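Local structure of phosphoenolpyruvate-protein phosphotransferase (3CI6) at residues B[14-19]-B[154-159]; B[91-96]-B[145-150]; B[20-23]-B[27-30]. The protein probably transfers a phosphoryl group from phosphoenolpyruvate to a protein histidine, with pyruvate as product, and is represented here by its N-terminal GAF domain. All blocks are in the same frame, centred on the assembly; numbering follows the deposited sequence.

Contact 1. Residues B[14-19]-B[154-159]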
ATOM      1  N   ARG B  14      -2.411  -6.491   9.739  1.00  8.18           N
ATOM      2  CA  ARG B  14      -1.289  -7.179  10.369  1.00  9.58           C
ATOM      3  C   ARG B  14      -0.133  -7.354   9.389  1.00  8.46           C
ATOM      4  O   ARG B  14       1.032  -7.115   9.738  1.00  9.69           O
ATOM      5  CB  ARG B  14      -1.739  -8.538  10.883  1.00 10.71           C
ATOM      6  CG  ARG B  14      -0.681  -9.276  11.577  1.00 15.42           C
ATOM      7  CD  ARG B  14      -1.228 -10.346  12.510  1.00 18.09           C
ATOM      8  NE  ARG B  14      -2.253 -11.197  11.922  1.00 21.24           N
ATOM      9  CZ  ARG B  14      -2.050 -12.078  10.941  1.00 25.78           C
ATOM     10  NH1 ARG B  14      -3.085 -12.799  10.506  1.00 26.94           N
ATOM     11  NH2 ARG B  14      -0.848 -12.242  10.368  1.00 28.67           N
ATOM     12  N   ILE B  15      -0.451  -7.778   8.173  1.00  7.83           N
ATOM     13  CA  ILE B  15       0.576  -7.984   7.158  1.00  7.63           C
ATOM     14  C   ILE B  15       1.172  -6.655   6.730  1.00  7.92           C
ATOM     15  O   ILE B  15       2.394  -6.512   6.627  1.00  7.86           O
ATOM     16  CB  ILE B  15       0.009  -8.732   5.937  1.00  7.85           C
ATOM     17  CG1 ILE B  15      -0.547 -10.078   6.350  1.00  8.04           C
ATOM     18  CG2 ILE B  15       1.101  -8.913   4.894  1.00  8.46           C
ATOM     19  CD1 ILE B  15      -1.448 -10.792   5.332  1.00 10.50           C
ATOM     20  N   VAL B  16       0.309  -5.656   6.529  1.00  7.34           N
ATOM     21  CA  VAL B  16       0.798  -4.338   6.129  1.00  7.94           C
ATOM     22  C   VAL B  16       1.801  -3.771   7.163  1.00  8.35           C
ATOM     23  O   VAL B  16       2.852  -3.212   6.825  1.00  8.09           O
ATOM     24  CB  VAL B  16      -0.379  -3.383   5.882  1.00  9.21           C
ATOM     25  CG1 VAL B  16       0.082  -1.951   5.889  1.00 12.06           C
ATOM     26  CG2 VAL B  16      -1.089  -3.738   4.607  1.00  8.96           C
ATOM     27  N   GLN B  17       1.509  -3.976   8.441  1.00  8.45           N
ATOM     28  CA  GLN B  17       2.379  -3.473   9.507  1.00  9.28           C
ATOM     29  C   GLN B  17       3.693  -4.220   9.538  1.00  8.56           C
ATOM     30  O   GLN B  17       4.734  -3.599   9.682  1.00  9.95           O
ATOM     31  CB  GLN B  17       1.643  -3.449  10.849  1.00  9.65           C
ATOM     32  CG  GLN B  17       0.535  -2.386  10.780  1.00 12.04           C
ATOM     33  CD  GLN B  17       0.101  -1.809  12.079  1.00 16.06           C
ATOM     34  OE1 GLN B  17      -0.801  -2.351  12.740  1.00 18.23           O
ATOM     35  NE2 GLN B  17       0.693  -0.651  12.439  1.00 21.21           N
ATOM     36  N   GLU B  18       3.658  -5.525   9.321  1.00  8.54           N
ATOM     37  CA  GLU B  18       4.899  -6.289   9.287  1.00 10.25           C
ATOM     38  C   GLU B  18       5.738  -5.880   8.084  1.00 10.59           C
ATOM     39  O   GLU B  18       6.967  -5.713   8.216  1.00 11.91           O
ATOM     40  CB  GLU B  18       4.607  -7.786   9.290  1.00 10.29           C
ATOM     41  CG  GLU B  18       5.831  -8.631   9.609  1.00 12.19           C
ATOM     42  CD  GLU B  18       5.589 -10.135   9.531  1.00 13.27           C
ATOM     43  OE1 GLU B  18       4.461 -10.595   9.257  1.00 16.88           O
ATOM     44  OE2 GLU B  18       6.587 -10.860   9.743  1.00 18.51           O
ATOM     45  N   ILE B  19       5.126  -5.685   6.923  1.00 10.24           N
ATOM     46  CA  ILE B  19       5.891  -5.199   5.753  1.00 11.16           C
ATOM     47  C   ILE B  19       6.446  -3.789   6.017  1.00 11.17           C
ATOM     48  O   ILE B  19       7.597  -3.456   5.684  1.00 11.62           O
ATOM     49  CB  ILE B  19       5.039  -5.214   4.481  1.00 11.05           C
ATOM     50  CG1 ILE B  19       4.682  -6.638   4.075  1.00 10.91           C
ATOM     51  CG2 ILE B  19       5.768  -4.521   3.326  1.00 10.18           C
ATOM     52  CD1 ILE B  19       3.592  -6.732   3.014  1.00 13.26           C
ATOM     53  N   CYS B 154      -0.197  -5.047  -2.955  1.00  6.37           N
ATOM     54  CA  CYS B 154       0.709  -4.679  -4.029  1.00  6.13           C
ATOM     55  C   CYS B 154       0.975  -3.155  -4.022  1.00  6.25           C
ATOM     56  O   CYS B 154       2.089  -2.689  -4.327  1.00  6.08           O
ATOM     57  CB  CYS B 154       0.161  -5.109  -5.378  1.00  6.32           C
ATOM     58  SG  CYS B 154       0.336  -6.864  -5.694  1.00  6.99           S
ATOM     59  N   ALA B 155      -0.052  -2.367  -3.680  1.00  5.42           N
ATOM     60  CA  ALA B 155       0.099  -0.908  -3.665  1.00  6.31           C
ATOM     61  C   ALA B 155       1.062  -0.499  -2.568  1.00  6.60           C
ATOM     62  O   ALA B 155       1.856   0.465  -2.742  1.00  7.21           O
ATOM     63  CB  ALA B 155      -1.234  -0.291  -3.416  1.00  8.01           C
ATOM     64  N   GLN B 156       1.061  -1.226  -1.462  1.00  6.72           N
ATOM     65  CA  GLN B 156       2.043  -0.949  -0.406  1.00  7.38           C
ATOM     66  C   GLN B 156       3.437  -1.274  -0.904  1.00  6.26           C
ATOM     67  O   GLN B 156       4.395  -0.461  -0.757  1.00  6.34           O
ATOM     68  CB  GLN B 156       1.784  -1.766   0.842  1.00  7.66           C
ATOM     69  CG  GLN B 156       2.825  -1.508   1.912  1.00  7.35           C
ATOM     70  CD  GLN B 156       2.631  -2.320   3.144  1.00  9.45           C
ATOM     71  OE1 GLN B 156       1.826  -3.264   3.165  1.00 14.30           O
ATOM     72  NE2 GLN B 156       3.355  -1.991   4.181  1.00  8.21           N
ATOM     73  N   LEU B 157       3.601  -2.432  -1.536  0.50  6.05           N
ATOM     74  CA  LEU B 157       4.940  -2.806  -2.020  0.50  6.41           C
ATOM     75  C   LEU B 157       5.394  -1.886  -3.131  0.50  5.62           C
ATOM     76  O   LEU B 157       6.586  -1.696  -3.319  0.50  5.72           O
ATOM     77  CB  LEU B 157       5.015  -4.259  -2.481  0.50  6.89           C
ATOM     78  CG  LEU B 157       5.050  -5.322  -1.395  0.50  8.25           C
ATOM     79  CD1 LEU B 157       5.003  -6.650  -2.098  0.50 12.72           C
ATOM     80  CD2 LEU B 157       6.230  -5.220  -0.459  0.50 11.54           C
ATOM     81  N   SER B 158       4.461  -1.306  -3.873  1.00  5.51           N
ATOM     82  CA  SER B 158       4.891  -0.487  -5.017  1.00  5.29           C
ATOM     83  C   SER B 158       5.839   0.627  -4.612  1.00  4.94           C
ATOM     84  O   SER B 158       6.839   0.892  -5.303  1.00  6.54           O
ATOM     85  CB  SER B 158       3.683   0.044  -5.769  1.00  6.16           C
ATOM     86  OG  SER B 158       3.062   1.112  -5.100  1.00  6.14           O
ATOM     87  N   GLY B 159       5.576   1.289  -3.474  1.00  5.17           N
ATOM     88  CA  GLY B 159       6.464   2.334  -2.992  1.00  6.38           C
ATOM     89  C   GLY B 159       7.719   1.838  -2.336  1.00  6.17           C
ATOM     90  O   GLY B 159       8.742   2.480  -2.456  1.00  6.09           O
TER

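Contact 2. Residues B[91-96]-B[145-150]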
ATOM      1  N   ILE B  91      -5.387  -6.905 -13.412  1.00  6.78           N
ATOM      2  CA  ILE B  91      -5.518  -8.220 -12.822  1.00  6.62           C
ATOM      3  C   ILE B  91      -5.944  -9.225 -13.900  1.00  6.31           C
ATOM      4  O   ILE B  91      -6.790  -8.886 -14.757  1.00  5.79           O
ATOM      5  CB  ILE B  91      -6.552  -8.277 -11.687  1.00  7.63           C
ATOM      6  CG1 ILE B  91      -6.046  -7.475 -10.501  1.00 10.60           C
ATOM      7  CG2 ILE B  91      -6.803  -9.739 -11.303  1.00  8.94           C
ATOM      8  CD1 ILE B  91      -6.888  -7.685  -9.256  1.00 12.34           C
ATOM      9  N   VAL B  92      -5.304 -10.388 -13.876  1.00  5.07           N
ATOM     10  CA  VAL B  92      -5.700 -11.542 -14.682  1.00  5.95           C
ATOM     11  C   VAL B  92      -5.999 -12.672 -13.692  1.00  6.33           C
ATOM     12  O   VAL B  92      -5.111 -13.265 -13.113  1.00  5.89           O
ATOM     13  CB  VAL B  92      -4.629 -11.962 -15.664  1.00  5.78           C
ATOM     14  CG1 VAL B  92      -5.057 -13.210 -16.398  1.00  6.90           C
ATOM     15  CG2 VAL B  92      -4.329 -10.854 -16.651  1.00  8.01           C
ATOM     16  N   ASN B  93      -7.293 -12.936 -13.505  1.00  6.58           N
ATOM     17  CA  ASN B  93      -7.777 -13.895 -12.519  1.00  7.11           C
ATOM     18  C   ASN B  93      -8.440 -15.013 -13.298  1.00  6.72           C
ATOM     19  O   ASN B  93      -9.589 -14.869 -13.750  1.00  7.13           O
ATOM     20  CB  ASN B  93      -8.726 -13.225 -11.552  1.00  6.12           C
ATOM     21  CG  ASN B  93      -9.249 -14.169 -10.484  1.00  7.90           C
ATOM     22  OD1 ASN B  93      -8.887 -15.361 -10.471  1.00 10.84           O
ATOM     23  ND2 ASN B  93     -10.119 -13.645  -9.592  1.00  7.23           N
ATOM     24  N   LEU B  94      -7.689 -16.092 -13.509  1.00  7.18           N
ATOM     25  CA  LEU B  94      -8.110 -17.239 -14.294  1.00  8.57           C
ATOM     26  C   LEU B  94      -8.417 -18.407 -13.377  1.00  8.85           C
ATOM     27  O   LEU B  94      -7.521 -19.008 -12.774  1.00  8.55           O
ATOM     28  CB  LEU B  94      -7.028 -17.667 -15.265  1.00 10.28           C
ATOM     29  CG  LEU B  94      -6.851 -16.799 -16.487  1.00 13.69           C
ATOM     30  CD1 LEU B  94      -5.665 -17.383 -17.275  1.00 13.90           C
ATOM     31  CD2 LEU B  94      -8.126 -16.766 -17.302  1.00 16.41           C
ATOM     32  N   GLU B  95      -9.684 -18.745 -13.316  1.00 10.39           N
ATOM     33  CA  GLU B  95     -10.121 -19.863 -12.531  1.00 11.54           C
ATOM     34  C   GLU B  95      -9.506 -21.129 -13.081  1.00 10.63           C
ATOM     35  O   GLU B  95      -9.038 -21.968 -12.331  1.00 11.52           O
ATOM     36  CB  GLU B  95     -11.643 -19.990 -12.568  1.00 11.73           C
ATOM     37  CG  GLU B  95     -12.212 -21.173 -11.820  1.00 13.69           C
ATOM     38  CD  GLU B  95     -13.710 -21.294 -11.894  1.00 15.53           C
ATOM     39  OE1 GLU B  95     -14.368 -20.455 -12.567  1.00 22.76           O
ATOM     40  OE2 GLU B  95     -14.229 -22.256 -11.283  1.00 21.42           O
ATOM     41  N   ASN B  96      -9.554 -21.270 -14.402  1.00 10.61           N
ATOM     42  CA  ASN B  96      -9.030 -22.450 -15.044  1.00 11.43           C
ATOM     43  C   ASN B  96      -8.021 -22.023 -16.097  1.00 12.32           C
ATOM     44  O   ASN B  96      -8.383 -21.705 -17.238  1.00 13.55           O
ATOM     45  CB  ASN B  96     -10.168 -23.248 -15.652  1.00 10.74           C
ATOM     46  CG  ASN B  96      -9.710 -24.600 -16.172  1.00 12.02           C
ATOM     47  OD1 ASN B  96      -8.509 -24.858 -16.230  1.00 13.40           O
ATOM     48  ND2 ASN B  96     -10.637 -25.451 -16.544  1.00 15.51           N
ATOM     49  N   ALA B 145     -12.891 -10.247  -2.889  1.00  9.76           N
ATOM     50  CA  ALA B 145     -12.149  -9.985  -1.662  1.00  9.66           C
ATOM     51  C   ALA B 145     -10.681 -10.283  -1.813  1.00  8.90           C
ATOM     52  O   ALA B 145      -9.807  -9.514  -1.349  1.00  8.21           O
ATOM     53  CB  ALA B 145     -12.736 -10.788  -0.464  1.00 11.51           C
ATOM     54  N   ALA B 146     -10.381 -11.420  -2.417  1.00  8.51           N
ATOM     55  CA  ALA B 146      -9.009 -11.792  -2.640  1.00  7.89           C
ATOM     56  C   ALA B 146      -8.361 -10.786  -3.560  1.00  6.77           C
ATOM     57  O   ALA B 146      -7.231 -10.347  -3.289  1.00  6.47           O
ATOM     58  CB  ALA B 146      -8.932 -13.189  -3.221  1.00  7.26           C
ATOM     59  N   GLU B 147      -9.050 -10.382  -4.626  1.00  6.08           N
ATOM     60  CA  GLU B 147      -8.447  -9.382  -5.520  1.00  5.56           C
ATOM     61  C   GLU B 147      -8.152  -8.075  -4.774  1.00  5.17           C
ATOM     62  O   GLU B 147      -7.056  -7.494  -4.890  1.00  5.42           O
ATOM     63  CB  GLU B 147      -9.351  -9.104  -6.723  1.00  5.93           C
ATOM     64  CG  GLU B 147      -9.495 -10.284  -7.657  1.00  7.65           C
ATOM     65  CD  GLU B 147     -10.276  -9.966  -8.916  1.00  9.84           C
ATOM     66  OE1 GLU B 147     -10.694  -8.814  -9.134  1.00 14.41           O
ATOM     67  OE2 GLU B 147     -10.424 -10.887  -9.766  1.00 12.07           O
ATOM     68  N   SER B 148      -9.120  -7.612  -3.986  1.00  5.50           N
ATOM     69  CA  SER B 148      -8.941  -6.365  -3.233  1.00  5.69           C
ATOM     70  C   SER B 148      -7.797  -6.436  -2.244  1.00  6.27           C
ATOM     71  O   SER B 148      -7.032  -5.490  -2.126  1.00  5.37           O
ATOM     72  CB  SER B 148     -10.224  -5.982  -2.542  1.00  6.23           C
ATOM     73  OG  SER B 148     -11.243  -5.658  -3.440  1.00  7.60           O
ATOM     74  N   PHE B 149      -7.680  -7.547  -1.527  1.00  5.51           N
ATOM     75  CA  PHE B 149      -6.596  -7.813  -0.598  1.00  5.71           C
ATOM     76  C   PHE B 149      -5.255  -7.693  -1.297  1.00  6.29           C
ATOM     77  O   PHE B 149      -4.345  -7.007  -0.834  1.00  6.09           O
ATOM     78  CB  PHE B 149      -6.844  -9.222  -0.018  1.00  6.23           C
ATOM     79  CG  PHE B 149      -5.718  -9.813   0.816  1.00  5.94           C
ATOM     80  CD1 PHE B 149      -5.463  -9.333   2.076  1.00  7.70           C
ATOM     81  CD2 PHE B 149      -5.039 -10.962   0.397  1.00  7.71           C
ATOM     82  CE1 PHE B 149      -4.492  -9.919   2.906  1.00  8.54           C
ATOM     83  CE2 PHE B 149      -4.064 -11.557   1.213  1.00  6.57           C
ATOM     84  CZ  PHE B 149      -3.784 -11.017   2.456  1.00  9.13           C
ATOM     85  N   LEU B 150      -5.130  -8.400  -2.422  1.00  5.41           N
ATOM     86  CA  LEU B 150      -3.854  -8.412  -3.134  1.00  5.15           C
ATOM     87  C   LEU B 150      -3.545  -7.062  -3.733  1.00  4.97           C
ATOM     88  O   LEU B 150      -2.384  -6.653  -3.748  1.00  6.10           O
ATOM     89  CB  LEU B 150      -3.856  -9.489  -4.211  1.00  5.42           C
ATOM     90  CG  LEU B 150      -3.960 -10.921  -3.697  1.00  5.35           C
ATOM     91  CD1 LEU B 150      -4.027 -11.895  -4.872  1.00  8.05           C
ATOM     92  CD2 LEU B 150      -2.818 -11.263  -2.740  1.00  7.30           C
TER

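Contact 3. Residues B[20-23]-B[27-30]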
ATOM      1  N   ASN B  20       5.615  -2.936   6.610  1.00  9.40           N
ATOM      2  CA  ASN B  20       5.954  -1.541   6.789  1.00 10.84           C
ATOM      3  C   ASN B  20       7.170  -1.366   7.676  1.00 11.17           C
ATOM      4  O   ASN B  20       8.014  -0.501   7.372  1.00 10.88           O
ATOM      5  CB  ASN B  20       4.720  -0.790   7.269  1.00  9.75           C
ATOM      6  CG  ASN B  20       4.962   0.669   7.432  1.00 11.96           C
ATOM      7  OD1 ASN B  20       4.981   1.164   8.563  1.00 12.52           O
ATOM      8  ND2 ASN B  20       5.180   1.386   6.325  1.00  9.94           N
ATOM      9  N   SER B  21       7.312  -2.232   8.687  0.50 10.73           N
ATOM     10  CA  SER B  21       8.398  -2.179   9.679  0.50 11.27           C
ATOM     11  C   SER B  21       9.565  -3.092   9.340  0.50 10.64           C
ATOM     12  O   SER B  21      10.445  -3.327  10.179  0.50  9.87           O
ATOM     13  CB  SER B  21       7.883  -2.608  11.042  0.50 11.86           C
ATOM     14  OG  SER B  21       6.912  -1.706  11.515  0.50 13.00           O
ATOM     15  N   SER B  22       9.554  -3.665   8.152  1.00 10.52           N
ATOM     16  CA  SER B  22      10.662  -4.495   7.711  1.00 10.88           C
ATOM     17  C   SER B  22      11.780  -3.594   7.221  1.00 11.58           C
ATOM     18  O   SER B  22      11.503  -2.495   6.759  1.00 12.25           O
ATOM     19  CB  SER B  22      10.206  -5.461   6.629  1.00 11.11           C
ATOM     20  OG  SER B  22       9.908  -4.819   5.440  1.00 14.96           O
ATOM     21  N   VAL B  23      13.005  -4.108   7.293  1.00 12.76           N
ATOM     22  CA  VAL B  23      14.215  -3.318   7.148  1.00 12.57           C
ATOM     23  C   VAL B  23      14.733  -3.226   5.705  1.00 11.77           C
ATOM     24  O   VAL B  23      15.609  -2.405   5.420  1.00 12.10           O
ATOM     25  CB  VAL B  23      15.347  -3.893   8.055  1.00 13.86           C
ATOM     26  CG1 VAL B  23      14.832  -4.091   9.499  1.00 15.68           C
ATOM     27  CG2 VAL B  23      15.860  -5.216   7.527  1.00 13.22           C
ATOM     28  N   ASP B  27      13.240  -8.414   2.704  1.00  7.86           N
ATOM     29  CA  ASP B  27      12.403  -8.847   3.823  1.00  8.61           C
ATOM     30  C   ASP B  27      10.946  -8.545   3.496  1.00  7.47           C
ATOM     31  O   ASP B  27      10.062  -9.355   3.772  1.00  8.37           O
ATOM     32  CB  ASP B  27      12.825  -8.168   5.155  1.00 10.04           C
ATOM     33  CG  ASP B  27      14.054  -8.788   5.777  1.00 14.94           C
ATOM     34  OD1 ASP B  27      14.563  -9.784   5.242  1.00 20.35           O
ATOM     35  OD2 ASP B  27      14.511  -8.271   6.843  1.00 22.69           O
ATOM     36  N   SER B  28      10.672  -7.376   2.930  0.60  6.75           N
ATOM     37  CA  SER B  28       9.298  -7.025   2.608  0.60  6.35           C
ATOM     38  C   SER B  28       8.671  -8.051   1.666  0.60  5.87           C
ATOM     39  O   SER B  28       7.577  -8.522   1.902  0.60  5.65           O
ATOM     40  CB  SER B  28       9.226  -5.640   2.002  0.60  6.60           C
ATOM     41  OG  SER B  28       9.720  -4.705   2.942  0.60  8.49           O
ATOM     42  N   LEU B  29       9.417  -8.425   0.636  1.00  5.82           N
ATOM     43  CA  LEU B  29       8.932  -9.366  -0.379  1.00  6.39           C
ATOM     44  C   LEU B  29       8.667 -10.745   0.228  1.00  6.66           C
ATOM     45  O   LEU B  29       7.663 -11.397  -0.104  1.00  7.92           O
ATOM     46  CB  LEU B  29       9.927  -9.484  -1.533  1.00  6.87           C
ATOM     47  CG  LEU B  29      10.211  -8.201  -2.301  1.00  7.30           C
ATOM     48  CD1 LEU B  29      11.327  -8.436  -3.344  1.00  9.98           C
ATOM     49  CD2 LEU B  29       8.927  -7.633  -2.964  1.00 10.20           C
ATOM     50  N   ASP B  30       9.580 -11.175   1.094  1.00  7.44           N
ATOM     51  CA  ASP B  30       9.481 -12.486   1.719  1.00  8.07           C
ATOM     52  C   ASP B  30       8.270 -12.522   2.633  1.00  7.11           C
ATOM     53  O   ASP B  30       7.493 -13.501   2.650  1.00  7.40           O
ATOM     54  CB  ASP B  30      10.772 -12.785   2.490  1.00  8.64           C
ATOM     55  CG  ASP B  30      10.777 -14.143   3.176  1.00 12.35           C
ATOM     56  OD1 ASP B  30      10.603 -15.154   2.467  1.00 19.23           O
ATOM     57  OD2 ASP B  30      11.059 -14.153   4.405  1.00 20.45           O
TER
HETATM   58  O   HOH W   1      10.230  -2.309   3.856  1.00 21.69           O
HETATM   59  O   HOH W   2      13.011  -6.820   8.543  1.00 28.00           O

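Contact 1. Residues B[14-19]-B[154-159]
Gln156 reaches across from one helix to the backbone of another and makes the polar tie of this contact. Its NE2 donates to Val16 O at 3.0 Å, nearly straight at 168° at the hydrogen. The acceptor lies almost in the amide plane of Gln156, while the amide nitrogen stands somewhat off the carbonyl plane of Val16. A fully extended side chain makes this reach possible: CG is anti to the backbone N (chi1 178°) and the chain runs straight on from there, spanning two helix axes 10.9 Å apart. The other end of the amide is less well provided for. OE1 rests against Val16, 3.3 Å from CG2, and has no hydrogen-bond partner in the model although it is buried.

The rest is van der Waals packing. Ile19 covers one face of the amide, with CG2 3.6 Å from Gln156 NE2 and CD1 reaching over the OE1 end. Val16 CG1 lies over the other face and CG2 on that same side beside OE1, so the amide is held between the two side chains, which helps fix its rotation.

The two segments run almost parallel, 9° apart, with helix 7-20 beside helix 144-167, on the side away from the sheet. Ile19 and Leu157 also reach helix 25-40, at Ile31 and Met32 respectively, while Cys154 and Ser158 face strand 116-124 of the sheet. The second subunit closes another side: its Gln156 NE2 bonds to Ala155 O, and its Ala155 packs on Val16, so these faces of helices 7-20 and 144-167 are part of the dimer interface.

Contact 2. Residues B[91-96]-B[145-150]
Ile91 and Glu147 bring the two backbones closest, their CA atoms 8.0 Å apart, just before the short strand 92-94, beside helix 144-167. From the strand side Ile91 and Asn93 both point at the helix; Glu147 answers from the helix side and is the residue that both of them touch. Its CG lies anti to the carbonyl carbon (chi1 -67°), and the extended chain beyond carries the carboxylate out to the strand. There Asn93 ND2 donates to Glu147 OE2 at 2.8 Å, with 167° at the hydrogen. The oxygen uses its anti lone pair, the one away from OE1, and lies almost in the plane of the asparagine amide. The two flat groups are strongly turned against each other, 63° between planes, so they meet through this bond without stacking. Asn93 CB closes up on the same oxygen at 3.4 Å.

In the GAF fold an antiparallel sheet is covered by helices, and here the edge strand 92-94, hydrogen-bonded through Val92 and Leu94 to strand 116-124, is joined to the long C-terminal helix that covers the sheet. Deeper in that layer Leu150 packs on Leu118 and Val120.

Ile91 supplies the apolar half. The tip of its chain, CD1, comes over the aliphatic stem of Glu147, 3.8 Å from CB, and stays 4.0 Å from OE1. Asn93 ND2 has a second acceptor in Phe142 O, which helps hold its amide in place. Glu147 OE1 lies close to the like-charged Glu144 OE1, a pairing probably eased by the salt bridge from OE1 to Arg13 NH1 of the second subunit, whose Arg13 also packs on Ile91.

Contact 3. Residues B[20-23]-B[27-30]
The carboxylate of Asp27 is the flat group facing Val23. Val23 CG2 approaches OD2 from well off the carboxylate plane, at 3.4 Å, while water 2 reaches the same oxygen from slightly to the other side of that plane. Water 2 donates to Asp27 OD2 at 2.7 Å and accepts from Val23 N at 3.0 Å, bridging the carboxylate to the backbone of the loop. The CB atoms of Ser22 and Asp27 also meet, 4.0 Å apart.

Ser22 OG stands between its own backbone N and carbonyl carbon (chi1 70°), turned to Ser28 while it also bonds to Ile19 O. The hydroxyls of Ser22 and Ser28 meet tip to tip, OG to OG 2.5 Å. That distance is short and Ser28 was modelled in two conformers, so this pair is doubtful, as are the contacts of Ser28 OG with Ser24 O and water 1.

This is the tight turn joining helix 7-20 to helix 25-40 on the helical side of the GAF-domain fold, and the first turn of the second helix is further held by Asp27 N bonding to Ser24 OG. Ser28 packs on Leu157 and Val160 of helix 144-167, and Leu29 packs on strands 44-51 and 56-63.

How the contacts relate
From the N terminus, helix 7-20 carries the first half of contact 1. The chain then turns, and contact 3 closes the shortest loop, joining the end of that helix to the start of helix 25-40. Strands of the sheet follow, and contact 2 opens at strand 92-94 and closes on helix 144-167. Further along that helix contact 1 closes, so its loop encloses contacts 3 and 2, which follow one another without crossing. Contacts 1 and 3 adjoin, their centres about 8 Å apart, whereas contacts 2 and 3 lie on opposite sides of the chain's centre. Together they tie three helices and an edge strand, and all touch the second subunit.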